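Cyclic di-GMP receptor atypical PilZ domain-containing protein (Xanthomonas campestris pv. campestris, PDB 3RQA) is of unproven function but carries an atypical PilZ domain, a cyclic di-GMP receptor family fold, and assembles into a tetramer through a bundle of parallel helices. Local coordinates at residues P12-E17 and V145-S150; R50-V55 and D133-L138; G125-Q130 and L157-A162. One frame throughout, in Å; residues are numbered along the deposited sequence.

Contact 1: residues P12-E17 and V145-S150; sequences PAADTE and VLASAS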
loop_
_atom_site.group_PDB
_atom_site.type_symbol
_atom_site.label_atom_id
_atom_site.label_comp_id
_atom_site.label_asym_id
_atom_site.label_seq_id
_atom_site.Cartn_x
_atom_site.Cartn_y
_atom_site.Cartn_z
ATOM N N PRO C 12 -4.017 28.266 -35.043
ATOM C CA PRO C 12 -3.415 27.606 -36.204
ATOM C C PRO C 12 -1.948 27.221 -36.032
ATOM O O PRO C 12 -1.586 26.045 -36.136
ATOM C CB PRO C 12 -3.617 28.629 -37.315
ATOM C CG PRO C 12 -4.914 29.253 -36.939
ATOM C CD PRO C 12 -4.764 29.468 -35.457
ATOM N N ALA C 13 -1.108 28.210 -35.759
ATOM C CA ALA C 13 0.316 27.964 -35.600
ATOM C C ALA C 13 0.638 26.987 -34.472
ATOM O O ALA C 13 1.550 26.172 -34.590
ATOM C CB ALA C 13 1.039 29.269 -35.379
ATOM N N ALA C 14 -0.104 27.073 -33.376
ATOM C CA ALA C 14 0.128 26.185 -32.243
ATOM C C ALA C 14 -0.329 24.763 -32.572
ATOM O O ALA C 14 0.378 23.804 -32.300
ATOM C CB ALA C 14 -0.614 26.704 -31.017
ATOM N N ASP C 15 -1.516 24.640 -33.157
ATOM C CA ASP C 15 -2.082 23.341 -33.521
ATOM C C ASP C 15 -1.145 22.618 -34.493
ATOM O O ASP C 15 -0.929 21.405 -34.389
ATOM C CB ASP C 15 -3.464 23.540 -34.152
ATOM C CG ASP C 15 -4.453 22.467 -33.742
ATOM O OD1 ASP C 15 -4.691 21.536 -34.539
ATOM O OD2 ASP C 15 -4.990 22.546 -32.614
ATOM N N THR C 16 -0.584 23.370 -35.434
ATOM C CA THR C 16 0.343 22.804 -36.402
ATOM C C THR C 16 1.625 22.345 -35.693
ATOM O O THR C 16 2.111 21.235 -35.930
ATOM C CB THR C 16 0.684 23.834 -37.511
ATOM O OG1 THR C 16 -0.462 24.015 -38.355
ATOM C CG2 THR C 16 1.874 23.363 -38.350
ATOM N N GLU C 17 2.163 23.182 -34.808
ATOM C CA GLU C 17 3.383 22.810 -34.100
ATOM C C GLU C 17 3.231 21.490 -33.338
ATOM O O GLU C 17 4.086 20.617 -33.407
ATOM C CB GLU C 17 3.791 23.904 -33.111
ATOM C CG GLU C 17 5.133 23.625 -32.429
ATOM C CD GLU C 17 5.605 24.761 -31.539
ATOM O OE1 GLU C 17 5.415 25.940 -31.916
ATOM O OE2 GLU C 17 6.186 24.475 -30.467
ATOM N N VAL C 145 2.762 27.040 -22.230
ATOM C CA VAL C 145 1.572 27.396 -22.987
ATOM C C VAL C 145 1.990 28.048 -24.306
ATOM O O VAL C 145 2.646 29.092 -24.304
ATOM C CB VAL C 145 0.688 28.396 -22.202
ATOM C CG1 VAL C 145 -0.532 28.779 -23.035
ATOM C CG2 VAL C 145 0.267 27.785 -20.871
ATOM N N LEU C 146 1.619 27.419 -25.420
ATOM C CA LEU C 146 1.925 27.940 -26.752
ATOM C C LEU C 146 0.825 28.915 -27.155
ATOM O O LEU C 146 1.097 29.991 -27.688
ATOM C CB LEU C 146 1.955 26.819 -27.800
ATOM C CG LEU C 146 3.015 25.720 -27.868
ATOM C CD1 LEU C 146 2.790 24.940 -29.155
ATOM C CD2 LEU C 146 4.406 26.298 -27.878
ATOM N N ALA C 147 -0.423 28.515 -26.912
ATOM C CA ALA C 147 -1.569 29.342 -27.252
ATOM C C ALA C 147 -2.693 29.211 -26.235
ATOM O O ALA C 147 -2.841 28.174 -25.579
ATOM C CB ALA C 147 -2.079 28.980 -28.621
ATOM N N SER C 148 -3.482 30.275 -26.128
ATOM C CA SER C 148 -4.613 30.359 -25.216
ATOM C C SER C 148 -5.742 31.095 -25.931
ATOM O O SER C 148 -5.562 32.229 -26.390
ATOM C CB SER C 148 -4.222 31.135 -23.958
ATOM O OG SER C 148 -5.306 31.218 -23.054
ATOM N N ALA C 149 -6.897 30.448 -26.031
ATOM C CA ALA C 149 -8.034 31.047 -26.703
ATOM C C ALA C 149 -9.346 30.442 -26.240
ATOM O O ALA C 149 -9.373 29.372 -25.634
ATOM C CB ALA C 149 -7.894 30.893 -28.213
ATOM N N SER C 150 -10.433 31.140 -26.543
ATOM C CA SER C 150 -11.765 30.695 -26.162
ATOM C C SER C 150 -12.608 30.383 -27.392
ATOM O O SER C 150 -12.354 30.897 -28.481
ATOM C CB SER C 150 -12.445 31.777 -25.318
ATOM O OG SER C 150 -13.813 31.481 -25.104
#

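Contact 2: residues R50-V55 and D133-L138; sequences RSLGQV and DWLPEL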
loop_
_atom_site.group_PDB
_atom_site.type_symbol
_atom_site.label_atom_id
_atom_site.label_comp_id
_atom_site.label_asym_id
_atom_site.label_seq_id
_atom_site.Cartn_x
_atom_site.Cartn_y
_atom_site.Cartn_z
ATOM N N ARG C 50 5.274 2.572 -19.088
ATOM C CA ARG C 50 5.713 1.240 -19.470
ATOM C C ARG C 50 5.064 0.155 -18.615
ATOM O O ARG C 50 4.541 -0.818 -19.142
ATOM C CB ARG C 50 7.232 1.128 -19.374
ATOM C CG ARG C 50 7.988 1.944 -20.417
ATOM C CD ARG C 50 9.478 1.599 -20.406
ATOM N NE ARG C 50 10.234 2.448 -21.322
ATOM C CZ ARG C 50 10.091 2.460 -22.648
ATOM N NH1 ARG C 50 10.827 3.282 -23.383
ATOM N NH2 ARG C 50 9.230 1.649 -23.242
ATOM N N SER C 51 5.096 0.331 -17.299
ATOM C CA SER C 51 4.511 -0.651 -16.395
ATOM C C SER C 51 3.040 -0.818 -16.712
ATOM O O SER C 51 2.515 -1.930 -16.741
ATOM C CB SER C 51 4.685 -0.200 -14.945
ATOM O OG SER C 51 6.056 0.001 -14.646
ATOM N N LEU C 52 2.388 0.308 -16.972
ATOM C CA LEU C 52 0.968 0.333 -17.299
ATOM C C LEU C 52 0.711 -0.512 -18.555
ATOM O O LEU C 52 -0.268 -1.254 -18.633
ATOM C CB LEU C 52 0.536 1.787 -17.525
ATOM C CG LEU C 52 -0.919 2.214 -17.327
ATOM C CD1 LEU C 52 -1.407 1.793 -15.934
ATOM C CD2 LEU C 52 -1.021 3.730 -17.508
ATOM N N GLY C 53 1.608 -0.410 -19.527
ATOM C CA GLY C 53 1.443 -1.164 -20.757
ATOM C C GLY C 53 1.592 -2.663 -20.548
ATOM O O GLY C 53 0.823 -3.468 -21.087
ATOM N N GLN C 54 2.581 -3.041 -19.749
ATOM C CA GLN C 54 2.839 -4.447 -19.491
ATOM C C GLN C 54 1.692 -5.141 -18.785
ATOM O O GLN C 54 1.498 -6.343 -18.948
ATOM C CB GLN C 54 4.107 -4.599 -18.673
ATOM C CG GLN C 54 5.343 -4.197 -19.428
ATOM C CD GLN C 54 6.587 -4.429 -18.617
ATOM O OE1 GLN C 54 7.243 -3.479 -18.174
ATOM N NE2 GLN C 54 6.915 -5.702 -18.394
ATOM N N VAL C 55 0.929 -4.388 -18.006
ATOM C CA VAL C 55 -0.189 -4.965 -17.273
ATOM C C VAL C 55 -1.517 -4.943 -18.036
ATOM O O VAL C 55 -2.338 -5.839 -17.879
ATOM C CB VAL C 55 -0.376 -4.250 -15.910
ATOM C CG1 VAL C 55 -1.601 -4.798 -15.181
ATOM C CG2 VAL C 55 0.869 -4.432 -15.059
ATOM N N ASP C 133 -7.197 4.455 -15.910
ATOM C CA ASP C 133 -8.626 4.507 -15.629
ATOM C C ASP C 133 -8.852 3.574 -14.437
ATOM O O ASP C 133 -9.514 3.943 -13.472
ATOM C CB ASP C 133 -9.447 4.013 -16.821
ATOM C CG ASP C 133 -10.930 4.240 -16.637
ATOM O OD1 ASP C 133 -11.459 3.868 -15.569
ATOM O OD2 ASP C 133 -11.575 4.784 -17.562
ATOM N N TRP C 134 -8.295 2.364 -14.506
ATOM C CA TRP C 134 -8.428 1.421 -13.397
ATOM C C TRP C 134 -7.364 1.732 -12.340
ATOM O O TRP C 134 -7.466 1.284 -11.201
ATOM C CB TRP C 134 -8.271 -0.028 -13.876
ATOM C CG TRP C 134 -6.941 -0.319 -14.489
ATOM C CD1 TRP C 134 -6.567 -0.102 -15.786
ATOM C CD2 TRP C 134 -5.779 -0.811 -13.812
ATOM N NE1 TRP C 134 -5.235 -0.425 -15.957
ATOM C CE2 TRP C 134 -4.728 -0.861 -14.761
ATOM C CE3 TRP C 134 -5.521 -1.215 -12.495
ATOM C CZ2 TRP C 134 -3.438 -1.298 -14.434
ATOM C CZ3 TRP C 134 -4.235 -1.653 -12.169
ATOM C CH2 TRP C 134 -3.210 -1.690 -13.140
ATOM N N LEU C 135 -6.350 2.507 -12.721
ATOM C CA LEU C 135 -5.270 2.890 -11.806
ATOM C C LEU C 135 -5.322 4.403 -11.603
ATOM O O LEU C 135 -5.102 5.174 -12.532
ATOM C CB LEU C 135 -3.915 2.501 -12.389
ATOM C CG LEU C 135 -2.665 2.711 -11.534
ATOM C CD1 LEU C 135 -2.558 1.622 -10.486
ATOM C CD2 LEU C 135 -1.440 2.688 -12.433
ATOM N N PRO C 136 -5.600 4.847 -10.370
ATOM C CA PRO C 136 -5.689 6.278 -10.054
ATOM C C PRO C 136 -4.339 6.995 -9.942
ATOM O O PRO C 136 -4.096 7.727 -8.983
ATOM C CB PRO C 136 -6.451 6.273 -8.737
ATOM C CG PRO C 136 -5.836 5.072 -8.046
ATOM C CD PRO C 136 -5.806 4.026 -9.159
ATOM N N GLU C 137 -3.453 6.777 -10.904
ATOM C CA GLU C 137 -2.161 7.443 -10.859
ATOM C C GLU C 137 -2.091 8.477 -11.972
ATOM O O GLU C 137 -2.626 8.279 -13.066
ATOM C CB GLU C 137 -1.012 6.443 -11.003
ATOM C CG GLU C 137 0.360 7.093 -10.907
ATOM C CD GLU C 137 0.700 7.578 -9.507
ATOM O OE1 GLU C 137 -0.130 8.278 -8.885
ATOM O OE2 GLU C 137 1.811 7.259 -9.026
ATOM N N LEU C 138 -1.427 9.588 -11.692
ATOM C CA LEU C 138 -1.337 10.645 -12.684
ATOM C C LEU C 138 0.010 10.777 -13.358
ATOM O O LEU C 138 1.060 10.567 -12.757
ATOM C CB LEU C 138 -1.734 11.987 -12.057
ATOM C CG LEU C 138 -3.128 12.009 -11.411
ATOM C CD1 LEU C 138 -3.467 13.418 -10.915
ATOM C CD2 LEU C 138 -4.156 11.551 -12.426
#

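Contact 3: residues G125-Q130 and L157-A162; sequences GSVLLQ and LWLRFA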
loop_
_atom_site.group_PDB
_atom_site.type_symbol
_atom_site.label_atom_id
_atom_site.label_comp_id
_atom_site.label_asym_id
_atom_site.label_seq_id
_atom_site.Cartn_x
_atom_site.Cartn_y
_atom_site.Cartn_z
ATOM N N GLY C 125 4.263 25.356 -16.554
ATOM C CA GLY C 125 3.576 24.548 -15.563
ATOM C C GLY C 125 3.602 23.057 -15.858
ATOM O O GLY C 125 4.517 22.547 -16.491
ATOM N N SER C 126 2.586 22.354 -15.390
ATOM C CA SER C 126 2.512 20.925 -15.617
ATOM C C SER C 126 1.152 20.442 -16.063
ATOM O O SER C 126 0.131 20.815 -15.496
ATOM C CB SER C 126 2.917 20.170 -14.358
ATOM O OG SER C 126 4.308 20.313 -14.133
ATOM N N VAL C 127 1.150 19.627 -17.108
ATOM C CA VAL C 127 -0.077 19.025 -17.607
ATOM C C VAL C 127 -0.290 17.798 -16.714
ATOM O O VAL C 127 0.638 17.015 -16.523
ATOM C CB VAL C 127 0.094 18.546 -19.075
ATOM C CG1 VAL C 127 -0.982 17.550 -19.430
ATOM C CG2 VAL C 127 0.051 19.735 -20.022
ATOM N N LEU C 128 -1.478 17.657 -16.135
ATOM C CA LEU C 128 -1.784 16.491 -15.300
ATOM C C LEU C 128 -2.759 15.620 -16.075
ATOM O O LEU C 128 -3.741 16.117 -16.629
ATOM C CB LEU C 128 -2.385 16.903 -13.948
ATOM C CG LEU C 128 -1.351 17.241 -12.861
ATOM C CD1 LEU C 128 -0.517 18.443 -13.297
ATOM C CD2 LEU C 128 -2.056 17.548 -11.546
ATOM N N LEU C 129 -2.470 14.320 -16.121
ATOM C CA LEU C 129 -3.282 13.372 -16.870
ATOM C C LEU C 129 -3.399 12.020 -16.160
ATOM O O LEU C 129 -2.428 11.541 -15.572
ATOM C CB LEU C 129 -2.611 13.144 -18.226
ATOM C CG LEU C 129 -3.190 13.491 -19.597
ATOM C CD1 LEU C 129 -3.761 14.896 -19.634
ATOM C CD2 LEU C 129 -2.058 13.331 -20.618
ATOM N N GLN C 130 -4.576 11.405 -16.218
ATOM C CA GLN C 130 -4.751 10.069 -15.638
ATOM C C GLN C 130 -4.830 9.170 -16.863
ATOM O O GLN C 130 -5.894 9.008 -17.460
ATOM C CB GLN C 130 -6.044 9.934 -14.829
ATOM C CG GLN C 130 -6.134 8.591 -14.111
ATOM C CD GLN C 130 -7.468 8.371 -13.414
ATOM O OE1 GLN C 130 -8.008 9.276 -12.796
ATOM N NE2 GLN C 130 -7.990 7.151 -13.500
ATOM N N LEU C 157 -6.288 25.658 -24.118
ATOM C CA LEU C 157 -4.852 25.802 -24.001
ATOM C C LEU C 157 -4.145 24.801 -24.892
ATOM O O LEU C 157 -4.585 23.662 -25.032
ATOM C CB LEU C 157 -4.419 25.556 -22.549
ATOM C CG LEU C 157 -4.341 26.707 -21.542
ATOM C CD1 LEU C 157 -5.246 27.866 -21.934
ATOM C CD2 LEU C 157 -4.691 26.163 -20.173
ATOM N N TRP C 158 -3.059 25.247 -25.504
ATOM C CA TRP C 158 -2.224 24.399 -26.335
ATOM C C TRP C 158 -0.928 24.367 -25.545
ATOM O O TRP C 158 -0.265 25.391 -25.383
ATOM C CB TRP C 158 -1.993 25.022 -27.715
ATOM C CG TRP C 158 -3.151 24.857 -28.646
ATOM C CD1 TRP C 158 -3.225 24.021 -29.728
ATOM C CD2 TRP C 158 -4.410 25.535 -28.578
ATOM N NE1 TRP C 158 -4.449 24.140 -30.335
ATOM C CE2 TRP C 158 -5.199 25.060 -29.651
ATOM C CE3 TRP C 158 -4.951 26.499 -27.713
ATOM C CZ2 TRP C 158 -6.502 25.515 -29.886
ATOM C CZ3 TRP C 158 -6.250 26.954 -27.947
ATOM C CH2 TRP C 158 -7.009 26.460 -29.026
ATOM N N LEU C 159 -0.595 23.201 -25.017
ATOM C CA LEU C 159 0.612 23.043 -24.229
ATOM C C LEU C 159 1.655 22.187 -24.962
ATOM O O LEU C 159 1.331 21.143 -25.525
ATOM C CB LEU C 159 0.288 22.387 -22.884
ATOM C CG LEU C 159 -0.682 22.997 -21.859
ATOM C CD1 LEU C 159 -0.260 24.406 -21.521
ATOM C CD2 LEU C 159 -2.090 22.971 -22.389
ATOM N N ARG C 160 2.906 22.639 -24.939
ATOM C CA ARG C 160 3.998 21.903 -25.562
ATOM C C ARG C 160 4.847 21.342 -24.427
ATOM O O ARG C 160 5.339 22.108 -23.592
ATOM C CB ARG C 160 4.858 22.826 -26.427
ATOM C CG ARG C 160 5.971 22.085 -27.150
ATOM C CD ARG C 160 7.294 22.790 -26.998
ATOM N NE ARG C 160 7.368 24.021 -27.780
ATOM C CZ ARG C 160 7.756 25.195 -27.288
ATOM N NH1 ARG C 160 8.096 25.299 -26.011
ATOM N NH2 ARG C 160 7.820 26.260 -28.079
ATOM N N PHE C 161 5.013 20.019 -24.390
ATOM C CA PHE C 161 5.795 19.392 -23.326
ATOM C C PHE C 161 7.257 19.808 -23.409
ATOM O O PHE C 161 7.782 20.039 -24.495
ATOM C CB PHE C 161 5.722 17.846 -23.389
ATOM C CG PHE C 161 4.312 17.289 -23.430
ATOM C CD1 PHE C 161 3.368 17.658 -22.471
ATOM C CD2 PHE C 161 3.933 16.395 -24.435
ATOM C CE1 PHE C 161 2.068 17.154 -22.515
ATOM C CE2 PHE C 161 2.637 15.882 -24.491
ATOM C CZ PHE C 161 1.703 16.263 -23.530
ATOM N N ALA C 162 7.896 19.928 -22.249
ATOM C CA ALA C 162 9.315 20.251 -22.201
ATOM C C ALA C 162 9.961 18.947 -22.694
ATOM O O ALA C 162 9.323 17.897 -22.646
ATOM C CB ALA C 162 9.738 20.552 -20.767
#

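Contact 1: residues P12-E17 and V145-S150
Ala14 sets its methyl against a bulge in strand 139-150, where two consecutive residues, Leu146 and Ala147, turn toward the helix. The CB atoms of Ala14 and Ala147 meet at 3.6 Å, and the CB of Ala14 lies 4.1 Å from the CB of Leu146, so one small methyl fits beside two neighbouring strand residues. One turn later Glu17 crosses the end of Leu146 at a slant. Its carboxylate lies against both leucine methyls, with OE2 of Glu17 3.6 Å from CD2 of Leu146 and CD of Glu17 3.7 Å from CD1 of Leu146. An extended chain, with CG anti to the backbone N (chi1 -175°), carries the carboxylate that far from the helix. The touch with leucine is a van der Waals one; the charge of Glu17 is paired in a salt bridge from its OE2 to NE of Arg160 on the adjoining strand 155-161, which probably steadies the carboxylate there. No hydrogen bond joins the two segments.

The doubled facing of Leu146 and Ala147 is a classic beta bulge: both lie opposite Trp158 and both share backbone hydrogen bonds with it. The bulge turns two successive side chains to the helix where a regular strand would alternate them. On the helix, OD2 of Asp15 accepts a hydrogen bond from NE1 of Trp158 and forms a salt bridge with NH1 of Arg112, tying the same turn to two further strands.

The axes of the short helix and strand segments approach to 7.8 Å, and their N-to-C directions make 136°. Helix 12-19 thus lies against the outside of the barrel, over strands 139-150, 155-161 and 110-115.

Contact 2: residues R50-V55 and D133-L138
A small apolar cluster at a subunit interface, built round the Trp134 indole, Leu52, Val55 and Leu135, joins the end of helix 42-55 to the loop between strands 124-129 and 139-150. Leu52 and Val55, one turn apart on the helix, both meet the six-membered part of that indole. CD1 of Leu52 is 4.0 Å from CZ2 of Trp134, and CG1 of Val55 lies at 4.0 Å from the same CZ2; both methyls come in obliquely. Val55 crosses the indole at about a right angle, whereas Leu52 slides past it to place CD1 also 3.6 Å from CD2 of Leu135. The Trp134 ring is backed by its own neighbour, CB of Leu135 standing 3.9 Å above one face. With CG between the backbone N and the carbonyl carbon (chi1 61°), the indole reaches over to the helix.

Leu85 of helix 73-95 touches both Trp134 and Leu135, while Leu87 of a second subunit packs on Leu135 and Lys80 of that subunit on Val55. Thr44 of a third subunit meets Trp134.

Between the two segments the chemistry is wholly apolar, and the polar edge of the indole is satisfied by a hydrogen bond from NE1 to OE1 of Glu56, which should fix the ring's rotation.

Contact 3: residues G125-Q130 and L157-A162
After Ser126, which points away from strand 155-161 as the alternation of a beta strand requires, Val127 reaches into the barrel interior and meets Leu159 and Phe161 with a single methyl. Its CG2 reaches CG of Leu159 at 3.8 Å and CB of the same leucine at 3.9 Å, the two side chains meeting at a slant. The same CG2 comes to 4.1 Å from CE1 of Phe161, approaching at the ring's edge, near its plane. With CG1 anti to the backbone N (chi1 162°), CG2 takes the place anti to the carbonyl carbon and is the branch that touches both the leucine and the phenylalanine. Leu129 again points toward strand 155-161 but packs on Ile111 of strand 110-115.

No hydrogen bond links the segments, whose nearest CA atoms, those of Val127 and Leu159, are 7.8 Å apart. The two strands are not neighbours in the sheet: strand 139-150 lies between them, its Leu141 pairing with the backbone of Val127 and touching the Phe161 ring. Ile111 also touches Val127, and Phe33 of strand 24-34 packs on Leu159; these side chains form part of the barrel core.

Strand 139-150 ties contacts 1 and 3 together: it supplies one segment of contact 1 and runs in the sheet between the two strands of contact 3. Their centres are about 13 Å apart, one on the outer face of the barrel and the other within it, and they touch through the Leu146 to Trp158 backbone pairing, the Asp15 to Trp158 bond and side-chain packing. Contact 2 lies across the chain's centre, about 29 Å from contact 1 and 19 Å from contact 3 between centres, meeting contact 3 where Leu138 packs on Gln130. Along the sequence contact 2 is nested inside contact 1, and contact 3 crosses both. No other subunit touches contacts 1 and 3, whereas contact 2 is part of the tetramer interface.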